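Local coordinates for uncharacterized protein (Bacteroides eggerthii DSM 20697, PDB 4ECO), which is of unknown function but folds as a leucine-rich repeat solenoid and, like many leucine-rich repeat proteins, probably binds other proteins, at residues 81-86 / 102-107; 108-113 / 206-211; 505-510 / 530-535; 513-518 / 536-541. All coordinates share one frame; numbering follows the deposited sequence.

In the fold
The four contacts form two pairs near the ends of a leucine-rich repeat solenoid. Interactions 1 and 2 come first along the chain, centres 10 Å apart; strands 83-87 and 109-111 are neighbours, and Thr84 O lies 2.8 Å from Glu108 N. Interactions 3 and 4, 9 Å apart, alternate their segments: interaction 4 pairs strands 517-519 and 540-542, and interaction 3 joins their preceding loops. Interactions 1 and 3 have centres 69 Å apart, on opposite sides of the chain's centre. In interactions 2 and 4, centres 54 Å apart, one carbonyl (Glu108 O, Val516 O) takes two successive N-H groups and the N-H two residues on returns a bond, so one strand pairing recurs near both ends.

Interaction 1 of 4, residues 81-86 / 102-107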
# COMPACT_ATOMS: atom_id res chain seq x y z
N GLY A 81 24.86 -9.60 -30.51
CA GLY A 81 25.52 -10.22 -29.36
C GLY A 81 26.01 -9.24 -28.31
O GLY A 81 26.84 -9.61 -27.47
N ARG A 82 25.51 -7.99 -28.34
CA ARG A 82 25.93 -7.00 -27.35
C ARG A 82 24.99 -7.07 -26.15
O ARG A 82 23.81 -7.38 -26.31
CB ARG A 82 26.03 -5.59 -27.93
CG ARG A 82 27.32 -5.47 -28.73
CD ARG A 82 27.83 -4.07 -28.86
NE ARG A 82 28.42 -3.56 -27.62
CZ ARG A 82 28.98 -2.37 -27.51
NH1 ARG A 82 29.04 -1.55 -28.55
NH2 ARG A 82 29.50 -1.98 -26.35
N VAL A 83 25.56 -6.84 -24.94
CA VAL A 83 24.88 -6.92 -23.64
C VAL A 83 23.90 -5.76 -23.53
O VAL A 83 24.33 -4.61 -23.60
CB VAL A 83 25.87 -6.94 -22.45
CG1 VAL A 83 25.12 -6.99 -21.12
CG2 VAL A 83 26.85 -8.10 -22.55
N THR A 84 22.59 -6.06 -23.37
CA THR A 84 21.57 -5.02 -23.27
C THR A 84 20.95 -5.01 -21.86
O THR A 84 20.29 -4.03 -21.49
CB THR A 84 20.50 -5.18 -24.36
OG1 THR A 84 19.71 -6.36 -24.15
CG2 THR A 84 21.08 -5.16 -25.76
N GLY A 85 21.23 -6.03 -21.07
CA GLY A 85 20.72 -6.13 -19.70
C GLY A 85 21.62 -6.94 -18.82
O GLY A 85 22.24 -7.90 -19.27
N LEU A 86 21.74 -6.55 -17.57
CA LEU A 86 22.63 -7.22 -16.63
C LEU A 86 22.05 -7.11 -15.23
O LEU A 86 21.85 -6.00 -14.71
CB LEU A 86 24.06 -6.61 -16.72
CG LEU A 86 25.06 -6.83 -15.58
CD1 LEU A 86 25.22 -8.28 -15.25
CD2 LEU A 86 26.42 -6.29 -15.95
N GLY A 102 31.67 0.28 -18.01
CA GLY A 102 31.55 1.31 -19.04
C GLY A 102 31.65 0.85 -20.49
O GLY A 102 31.29 1.58 -21.40
N GLN A 103 32.12 -0.39 -20.70
CA GLN A 103 32.24 -1.03 -22.01
C GLN A 103 30.86 -1.40 -22.57
O GLN A 103 30.63 -1.29 -23.78
CB GLN A 103 33.15 -2.29 -21.90
CG GLN A 103 33.25 -3.17 -23.14
CD GLN A 103 33.54 -2.43 -24.43
OE1 GLN A 103 34.39 -1.53 -24.51
NE2 GLN A 103 32.81 -2.82 -25.46
N LEU A 104 29.95 -1.82 -21.68
CA LEU A 104 28.60 -2.30 -21.99
C LEU A 104 27.70 -1.13 -22.32
O LEU A 104 26.74 -0.89 -21.60
CB LEU A 104 28.04 -3.09 -20.78
CG LEU A 104 28.90 -4.18 -20.17
CD1 LEU A 104 28.14 -4.90 -19.10
CD2 LEU A 104 29.36 -5.17 -21.21
N THR A 105 28.01 -0.41 -23.41
CA THR A 105 27.30 0.81 -23.81
C THR A 105 25.89 0.55 -24.39
O THR A 105 25.09 1.49 -24.52
CB THR A 105 28.14 1.59 -24.80
OG1 THR A 105 28.55 0.74 -25.88
CG2 THR A 105 29.33 2.26 -24.14
N GLU A 106 25.55 -0.71 -24.69
CA GLU A 106 24.24 -1.03 -25.25
C GLU A 106 23.26 -1.37 -24.15
O GLU A 106 22.09 -1.66 -24.44
CB GLU A 106 24.31 -2.19 -26.28
CG GLU A 106 25.14 -1.86 -27.51
CD GLU A 106 24.90 -0.49 -28.12
OE1 GLU A 106 23.72 -0.15 -28.37
OE2 GLU A 106 25.89 0.25 -28.35
N LEU A 107 23.74 -1.32 -22.89
CA LEU A 107 23.00 -1.62 -21.66
C LEU A 107 21.83 -0.66 -21.47
O LEU A 107 22.02 0.57 -21.50
CB LEU A 107 23.97 -1.53 -20.48
CG LEU A 107 23.80 -2.41 -19.26
CD1 LEU A 107 23.61 -3.85 -19.62
CD2 LEU A 107 25.03 -2.33 -18.41
O HOH W 1 26.67 -3.76 -24.29
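The guanidinium group of Arg82 carries Glu106 on one face and the carbonyl oxygen of Gln103 at its edge. The Arg82 chain bends at chi3 (74°), carrying the guanidinium over Glu106 CG, which lies 3.6 Å from the plane, nearer the margin of the group than its middle; the carboxylate is turned 62° against it. Glu106 OE2 stands 3.6 Å from Arg82 NH1, a long salt bridge; it lies off the guanidinium plane, so the attraction is electrostatic rather than a directed bond. At the edge, Gln103 O comes within 2.9 Å of Arg82 NH2, but the angle is too poor for a hydrogen bond. Stronger polar partners lie outside: Asp31 of helix 27-41 for Arg82 and Lys207 for Glu106. One water donates to Val83 O (2.6 Å) and accepts from Glu106 N (3.3 Å). Deeper in, Val83 CG1 and Leu107 CD1 meet at 3.8 Å, their side chains side by side, while Leu86 CD2 touches Leu104 CD1, the two leucines at about a right angle. The contact divides into an apolar interior and a charged margin, where the alternation of Asp31, Arg82, Glu106 and Lys207 would probably balance the charges.

Interaction 2 of 4, residues 108-113 / 206-211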
# COMPACT_ATOMS: atom_id res chain seq x y z
N GLU A 108 20.61 -1.23 -21.36
CA GLU A 108 19.35 -0.53 -21.12
C GLU A 108 18.91 -0.75 -19.69
O GLU A 108 18.44 0.17 -19.05
CB GLU A 108 18.24 -0.99 -22.08
CG GLU A 108 18.31 -0.47 -23.51
CD GLU A 108 17.19 -0.98 -24.40
OE1 GLU A 108 16.01 -0.96 -23.96
OE2 GLU A 108 17.48 -1.42 -25.55
N VAL A 109 19.07 -1.97 -19.16
CA VAL A 109 18.70 -2.28 -17.78
C VAL A 109 19.93 -2.78 -17.01
O VAL A 109 20.77 -3.48 -17.56
CB VAL A 109 17.50 -3.27 -17.67
CG1 VAL A 109 16.27 -2.73 -18.42
CG2 VAL A 109 17.85 -4.67 -18.17
N LEU A 110 20.05 -2.38 -15.74
CA LEU A 110 21.13 -2.76 -14.83
C LEU A 110 20.64 -2.88 -13.39
O LEU A 110 20.10 -1.91 -12.85
CB LEU A 110 22.26 -1.73 -14.91
CG LEU A 110 23.49 -1.93 -14.03
CD1 LEU A 110 24.29 -3.21 -14.41
CD2 LEU A 110 24.39 -0.72 -14.12
N ALA A 111 20.85 -4.06 -12.77
CA ALA A 111 20.50 -4.31 -11.35
C ALA A 111 21.70 -4.89 -10.59
O ALA A 111 22.30 -5.90 -11.01
CB ALA A 111 19.30 -5.23 -11.22
N LEU A 112 22.07 -4.23 -9.49
CA LEU A 112 23.15 -4.64 -8.59
C LEU A 112 22.54 -5.24 -7.33
O LEU A 112 23.23 -5.73 -6.44
CB LEU A 112 24.07 -3.45 -8.24
CG LEU A 112 24.70 -2.66 -9.39
CD1 LEU A 112 25.55 -1.56 -8.85
CD2 LEU A 112 25.49 -3.53 -10.34
N GLY A 113 21.23 -5.18 -7.29
CA GLY A 113 20.39 -5.65 -6.20
C GLY A 113 19.06 -4.98 -6.35
O GLY A 113 18.94 -4.09 -7.19
N THR A 206 25.04 5.59 -21.76
CA THR A 206 24.09 6.63 -22.16
C THR A 206 22.75 6.05 -22.62
O THR A 206 21.81 6.83 -22.81
CB THR A 206 24.69 7.55 -23.25
OG1 THR A 206 24.98 6.79 -24.43
CG2 THR A 206 25.95 8.30 -22.77
N LYS A 207 22.63 4.71 -22.78
CA LYS A 207 21.38 4.07 -23.22
C LYS A 207 20.61 3.47 -22.03
O LYS A 207 19.49 2.98 -22.23
CB LYS A 207 21.65 3.00 -24.30
CG LYS A 207 22.30 3.56 -25.56
CD LYS A 207 22.18 2.63 -26.74
CE LYS A 207 22.91 3.25 -27.91
NZ LYS A 207 22.60 2.56 -29.19
N LEU A 208 21.19 3.55 -20.81
CA LEU A 208 20.62 3.02 -19.56
C LEU A 208 19.25 3.62 -19.29
O LEU A 208 19.10 4.83 -19.33
CB LEU A 208 21.58 3.28 -18.37
CG LEU A 208 21.46 2.36 -17.15
CD1 LEU A 208 21.72 0.89 -17.52
CD2 LEU A 208 22.42 2.79 -16.04
N ARG A 209 18.25 2.77 -19.09
CA ARG A 209 16.86 3.13 -18.81
C ARG A 209 16.50 2.88 -17.35
O ARG A 209 15.84 3.71 -16.72
CB ARG A 209 15.92 2.33 -19.71
CG ARG A 209 16.21 2.49 -21.17
CD ARG A 209 15.18 1.71 -21.93
NE ARG A 209 15.43 1.72 -23.37
CZ ARG A 209 15.02 2.66 -24.19
NH1 ARG A 209 14.34 3.71 -23.73
NH2 ARG A 209 15.29 2.59 -25.49
N GLN A 210 16.96 1.74 -16.79
CA GLN A 210 16.69 1.36 -15.40
C GLN A 210 18.00 1.02 -14.65
O GLN A 210 18.81 0.20 -15.13
CB GLN A 210 15.72 0.17 -15.32
CG GLN A 210 14.49 0.32 -16.22
CD GLN A 210 13.19 0.16 -15.50
OE1 GLN A 210 13.14 -0.21 -14.31
NE2 GLN A 210 12.10 0.44 -16.20
N PHE A 211 18.21 1.67 -13.48
CA PHE A 211 19.38 1.42 -12.65
C PHE A 211 18.91 1.13 -11.23
O PHE A 211 18.44 2.03 -10.54
CB PHE A 211 20.38 2.58 -12.72
CG PHE A 211 21.70 2.39 -12.02
CD1 PHE A 211 22.19 1.12 -11.73
CD2 PHE A 211 22.49 3.49 -11.69
CE1 PHE A 211 23.41 0.96 -11.07
CE2 PHE A 211 23.72 3.32 -11.05
CZ PHE A 211 24.18 2.05 -10.75
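Glu108 O is gripped by two successive backbone N-H groups, Arg209 just before strand 210-214 and Gln210 at its start. Arg209 N approaches at 2.6 Å in the carbonyl plane, on a lone pair, while Gln210 N, at 3.1 Å, comes nearly along the C=O axis. The register continues with Leu110 N donating to Gln210 O at 2.9 Å. The same glutamate adds a side-chain link: Glu108 and Arg209 run side by side, and the Glu108 chain, extended beyond CG (chi2 179°), brings OE1 to 2.8 Å from Arg209 NE. Arg209 NE meets OE1 from 55° out of the carboxylate plane, and the carboxylate and guanidinium planes are 73° apart; Glu108 OE1 also accepts from Asn132 N. With an alanine in place of Glu108, Arg209 NE would probably lose its carboxylate mate and Asn132 N its acceptor. On the sheet face of Leu110 and Phe211, Leu110 CD2 lies 3.6 Å from Phe211 CE1, and Leu112 CD1 reaches the ring edge. Leu208 CD1 packs on Leu110 CB at 3.7 Å. The parallel bridges Val109-Gln210 and Leu110-Phe211, with the spacing of Leu107, Leu110 and Leu112, match the LxxLxL strand signature of a leucine-rich repeat solenoid.

Interaction 3 of 4, residues 505-510 / 530-535; sequences DDFRAT and TQPLNS
Arg508 and Asn534 stack their flat ends, the guanidinium and amide planes only 26° apart, with Asn534 CG 3.5 Å above the guanidinium plane and over its centre. The amide has a definite sense within this stack. Its oxygen is turned to the backbone, where Asn534 OD1 accepts from Ala509 N at 3.0 Å; the donor lies in the carbonyl plane, on a lone pair, with a C=O...donor angle of 120°. That bond is consistent with this rotation of the amide and places ND2 above the guanidinium, 3.1 Å from Arg508 NH2, where two donors meet and the contact is one of stacked planes. With CG of Asn534 anti to its own N (chi1 -166°), the amide extends across to the 505-510 backbone, and the bend of Arg508 at chi3 lays the guanidinium over it. Gln531 meets its neighbours differently: it crosses Arg508 at about a right angle, with Gln531 CB 4.0 Å from Arg508 CG, and crosses Asp505 in the same manner. Deeper, Phe507 CB rests against Pro532 CG at 3.8 Å, the two side chains oblique to one another. Both belong to short 3-10 segments, 505-507 and 531-533, in successive loops. Phe507 and Pro532 both touch Ile518 of strand 517-519, and Pro532 also touches Phe541 of strand 540-542, so the loop contact borders the apolar interior that the side chains of the paired strands also fill.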
# COMPACT_ATOMS: atom_id res chain seq x y z
N ASP A 505 -34.86 6.70 13.42
CA ASP A 505 -35.63 6.20 12.27
C ASP A 505 -34.88 6.47 10.97
O ASP A 505 -35.37 6.13 9.89
CB ASP A 505 -37.02 6.81 12.25
CG ASP A 505 -37.92 6.22 13.31
OD1 ASP A 505 -37.39 5.54 14.24
OD2 ASP A 505 -39.15 6.45 13.23
N ASP A 506 -33.66 7.03 11.10
CA ASP A 506 -32.71 7.24 10.02
C ASP A 506 -32.27 5.91 9.43
O ASP A 506 -31.69 5.90 8.36
CB ASP A 506 -31.45 8.00 10.51
CG ASP A 506 -31.58 9.49 10.76
OD1 ASP A 506 -32.71 10.03 10.61
OD2 ASP A 506 -30.55 10.12 11.09
N PHE A 507 -32.46 4.80 10.16
CA PHE A 507 -31.99 3.50 9.71
C PHE A 507 -33.11 2.69 8.98
O PHE A 507 -32.82 1.69 8.33
CB PHE A 507 -31.42 2.74 10.90
CG PHE A 507 -30.10 3.34 11.36
CD1 PHE A 507 -30.07 4.36 12.31
CD2 PHE A 507 -28.89 2.89 10.83
CE1 PHE A 507 -28.86 4.91 12.71
CE2 PHE A 507 -27.68 3.44 11.25
CZ PHE A 507 -27.67 4.45 12.18
N ARG A 508 -34.35 3.19 9.01
CA ARG A 508 -35.48 2.58 8.32
C ARG A 508 -35.31 2.77 6.79
O ARG A 508 -34.52 3.61 6.35
CB ARG A 508 -36.80 3.19 8.83
CG ARG A 508 -36.97 2.98 10.34
CD ARG A 508 -38.26 3.51 10.92
NE ARG A 508 -39.46 2.93 10.30
CZ ARG A 508 -39.93 1.71 10.56
NH1 ARG A 508 -39.27 0.90 11.38
NH2 ARG A 508 -41.04 1.29 9.98
N ALA A 509 -36.02 1.96 5.99
CA ALA A 509 -35.93 1.95 4.52
C ALA A 509 -36.28 3.33 3.87
O ALA A 509 -36.01 3.54 2.68
CB ALA A 509 -36.86 0.89 3.99
N THR A 510 -36.85 4.26 4.66
CA THR A 510 -37.20 5.60 4.20
C THR A 510 -35.96 6.45 3.86
O THR A 510 -36.03 7.38 3.06
CB THR A 510 -38.04 6.32 5.25
OG1 THR A 510 -37.27 6.49 6.46
CG2 THR A 510 -39.36 5.64 5.51
N THR A 530 -34.42 -1.87 16.40
CA THR A 530 -35.16 -2.56 15.35
C THR A 530 -35.16 -1.78 14.02
O THR A 530 -35.45 -2.37 12.99
CB THR A 530 -36.61 -2.84 15.82
OG1 THR A 530 -37.22 -1.61 16.21
CG2 THR A 530 -36.68 -3.83 16.98
N GLN A 531 -34.86 -0.46 14.05
CA GLN A 531 -34.93 0.43 12.88
C GLN A 531 -34.19 -0.14 11.64
O GLN A 531 -34.83 -0.15 10.58
CB GLN A 531 -34.40 1.85 13.18
CG GLN A 531 -35.08 2.55 14.34
CD GLN A 531 -34.35 2.38 15.65
OE1 GLN A 531 -33.80 1.31 15.97
NE2 GLN A 531 -34.37 3.42 16.48
N PRO A 532 -32.93 -0.67 11.72
CA PRO A 532 -32.29 -1.19 10.49
C PRO A 532 -32.96 -2.46 9.93
O PRO A 532 -32.65 -2.85 8.80
CB PRO A 532 -30.84 -1.50 10.95
CG PRO A 532 -30.65 -0.73 12.21
CD PRO A 532 -31.99 -0.72 12.86
N LEU A 533 -33.91 -3.06 10.67
CA LEU A 533 -34.62 -4.28 10.23
C LEU A 533 -35.75 -3.96 9.23
O LEU A 533 -36.30 -4.89 8.65
CB LEU A 533 -35.18 -5.07 11.42
CG LEU A 533 -34.16 -5.44 12.49
CD1 LEU A 533 -34.84 -6.12 13.66
CD2 LEU A 533 -33.03 -6.26 11.91
N ASN A 534 -36.06 -2.67 9.00
CA ASN A 534 -37.11 -2.18 8.09
C ASN A 534 -36.71 -2.39 6.61
O ASN A 534 -37.57 -2.42 5.73
CB ASN A 534 -37.37 -0.68 8.35
CG ASN A 534 -38.63 -0.13 7.73
OD1 ASN A 534 -38.61 0.88 7.01
ND2 ASN A 534 -39.75 -0.76 8.01
N SER A 535 -35.42 -2.55 6.35
CA SER A 535 -34.88 -2.78 5.02
C SER A 535 -35.32 -4.14 4.46
O SER A 535 -35.31 -5.17 5.17
CB SER A 535 -33.36 -2.71 5.07
OG SER A 535 -32.80 -3.17 3.85

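Interaction 4 of 4, residues 513-518 / 536-541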
# COMPACT_ATOMS: atom_id res chain seq x y z
N PRO A 513 -32.80 2.69 1.96
CA PRO A 513 -33.60 1.61 1.33
C PRO A 513 -32.82 0.39 0.85
O PRO A 513 -33.44 -0.63 0.57
CB PRO A 513 -34.22 2.30 0.11
CG PRO A 513 -33.33 3.43 -0.18
CD PRO A 513 -32.85 3.91 1.14
N TYR A 514 -31.48 0.49 0.74
CA TYR A 514 -30.69 -0.59 0.19
C TYR A 514 -29.65 -1.16 1.19
O TYR A 514 -28.74 -1.88 0.76
CB TYR A 514 -29.99 -0.11 -1.09
CG TYR A 514 -31.00 0.30 -2.14
CD1 TYR A 514 -31.77 -0.64 -2.80
CD2 TYR A 514 -31.22 1.64 -2.42
CE1 TYR A 514 -32.72 -0.27 -3.74
CE2 TYR A 514 -32.17 2.03 -3.35
CZ TYR A 514 -32.92 1.08 -4.02
OH TYR A 514 -33.88 1.46 -4.94
N LEU A 515 -29.83 -0.92 2.51
CA LEU A 515 -28.92 -1.43 3.53
C LEU A 515 -28.75 -2.96 3.41
O LEU A 515 -29.75 -3.66 3.25
CB LEU A 515 -29.42 -1.05 4.93
CG LEU A 515 -28.47 -1.42 6.09
CD1 LEU A 515 -27.16 -0.67 6.01
CD2 LEU A 515 -29.15 -1.22 7.44
N VAL A 516 -27.50 -3.46 3.44
CA VAL A 516 -27.23 -4.89 3.29
C VAL A 516 -26.68 -5.46 4.61
O VAL A 516 -27.13 -6.51 5.07
CB VAL A 516 -26.29 -5.15 2.07
CG1 VAL A 516 -25.75 -6.57 2.06
CG2 VAL A 516 -27.02 -4.88 0.76
N GLY A 517 -25.72 -4.75 5.21
CA GLY A 517 -25.08 -5.18 6.44
C GLY A 517 -24.89 -4.10 7.47
O GLY A 517 -24.51 -2.97 7.14
N ILE A 518 -25.16 -4.44 8.70
CA ILE A 518 -24.96 -3.56 9.83
C ILE A 518 -24.41 -4.41 11.01
O ILE A 518 -24.93 -5.48 11.33
CB ILE A 518 -26.23 -2.75 10.20
CG1 ILE A 518 -25.92 -1.70 11.31
CG2 ILE A 518 -27.44 -3.62 10.51
CD1 ILE A 518 -26.86 -0.50 11.32
N SER A 536 -35.70 -4.14 3.17
CA SER A 536 -36.07 -5.36 2.46
C SER A 536 -34.83 -6.03 1.86
O SER A 536 -34.93 -7.16 1.39
CB SER A 536 -37.08 -5.04 1.37
OG SER A 536 -36.46 -4.37 0.28
N THR A 537 -33.66 -5.34 1.87
CA THR A 537 -32.40 -5.79 1.27
C THR A 537 -31.37 -6.33 2.30
O THR A 537 -30.43 -7.01 1.89
CB THR A 537 -31.74 -4.65 0.49
OG1 THR A 537 -31.67 -3.51 1.34
CG2 THR A 537 -32.50 -4.29 -0.75
N LEU A 538 -31.57 -6.03 3.61
CA LEU A 538 -30.69 -6.42 4.72
C LEU A 538 -30.43 -7.90 4.72
O LEU A 538 -31.37 -8.68 4.82
CB LEU A 538 -31.29 -5.99 6.07
CG LEU A 538 -30.45 -6.26 7.30
CD1 LEU A 538 -29.30 -5.26 7.41
CD2 LEU A 538 -31.29 -6.20 8.52
N LYS A 539 -29.14 -8.27 4.61
CA LYS A 539 -28.64 -9.64 4.57
C LYS A 539 -28.03 -10.07 5.92
O LYS A 539 -28.15 -11.25 6.27
CB LYS A 539 -27.58 -9.77 3.47
CG LYS A 539 -27.98 -10.68 2.31
CD LYS A 539 -26.78 -11.01 1.42
CE LYS A 539 -26.50 -9.91 0.42
NZ LYS A 539 -25.10 -9.96 -0.07
N GLY A 540 -27.38 -9.16 6.63
CA GLY A 540 -26.74 -9.47 7.91
C GLY A 540 -26.86 -8.44 9.00
O GLY A 540 -26.74 -7.24 8.76
N PHE A 541 -27.03 -8.92 10.24
CA PHE A 541 -27.19 -8.11 11.45
C PHE A 541 -26.37 -8.70 12.60
O PHE A 541 -26.48 -9.89 12.89
CB PHE A 541 -28.68 -8.05 11.85
CG PHE A 541 -29.03 -6.94 12.80
CD1 PHE A 541 -28.87 -7.10 14.18
CD2 PHE A 541 -29.49 -5.71 12.33
CE1 PHE A 541 -29.16 -6.05 15.06
CE2 PHE A 541 -29.79 -4.67 13.21
CZ PHE A 541 -29.64 -4.84 14.58
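Gly517 and Ile518 pair in parallel with Gly540 and Phe541, as successive strands of a leucine-rich repeat solenoid do; Val516 O takes N-H bonds from Lys539 N at 2.7 Å and, at the start of strand 540-542, from Gly540 N at 3.1 Å. Lys539 N sits in the carbonyl plane on a lone pair. One step on, Ile518 N donates to Gly540 O at 3.2 Å. Before the strands, Thr537 OG1 gives its proton to Leu515 O at 2.7 Å, from 39° above the carbonyl plane; chi1 of 51° sets the hydroxyl between the threonine's own N and carbonyl carbon. Ser535 OG, bonded to both Thr537 OG1 and Leu515 O, positions this pair from the second shell. A valine in place of Thr537 would probably leave Leu515 O short of one donor and Ser535 OG without its hydroxyl partner. Toward the interior, Leu515 and Leu538 lie side by side, and Leu538 CD1 also comes within 4.0 Å of Ile518 CG2, which in turn packs against the Phe541 ring; that ring meets Phe528. Val516, with helix 160-168 against it, touches Cys165; Val516 CG1 lies 3.8 Å from Lys539 CE, and Lys539 NZ is hydrogen-bonded to Cys165 O.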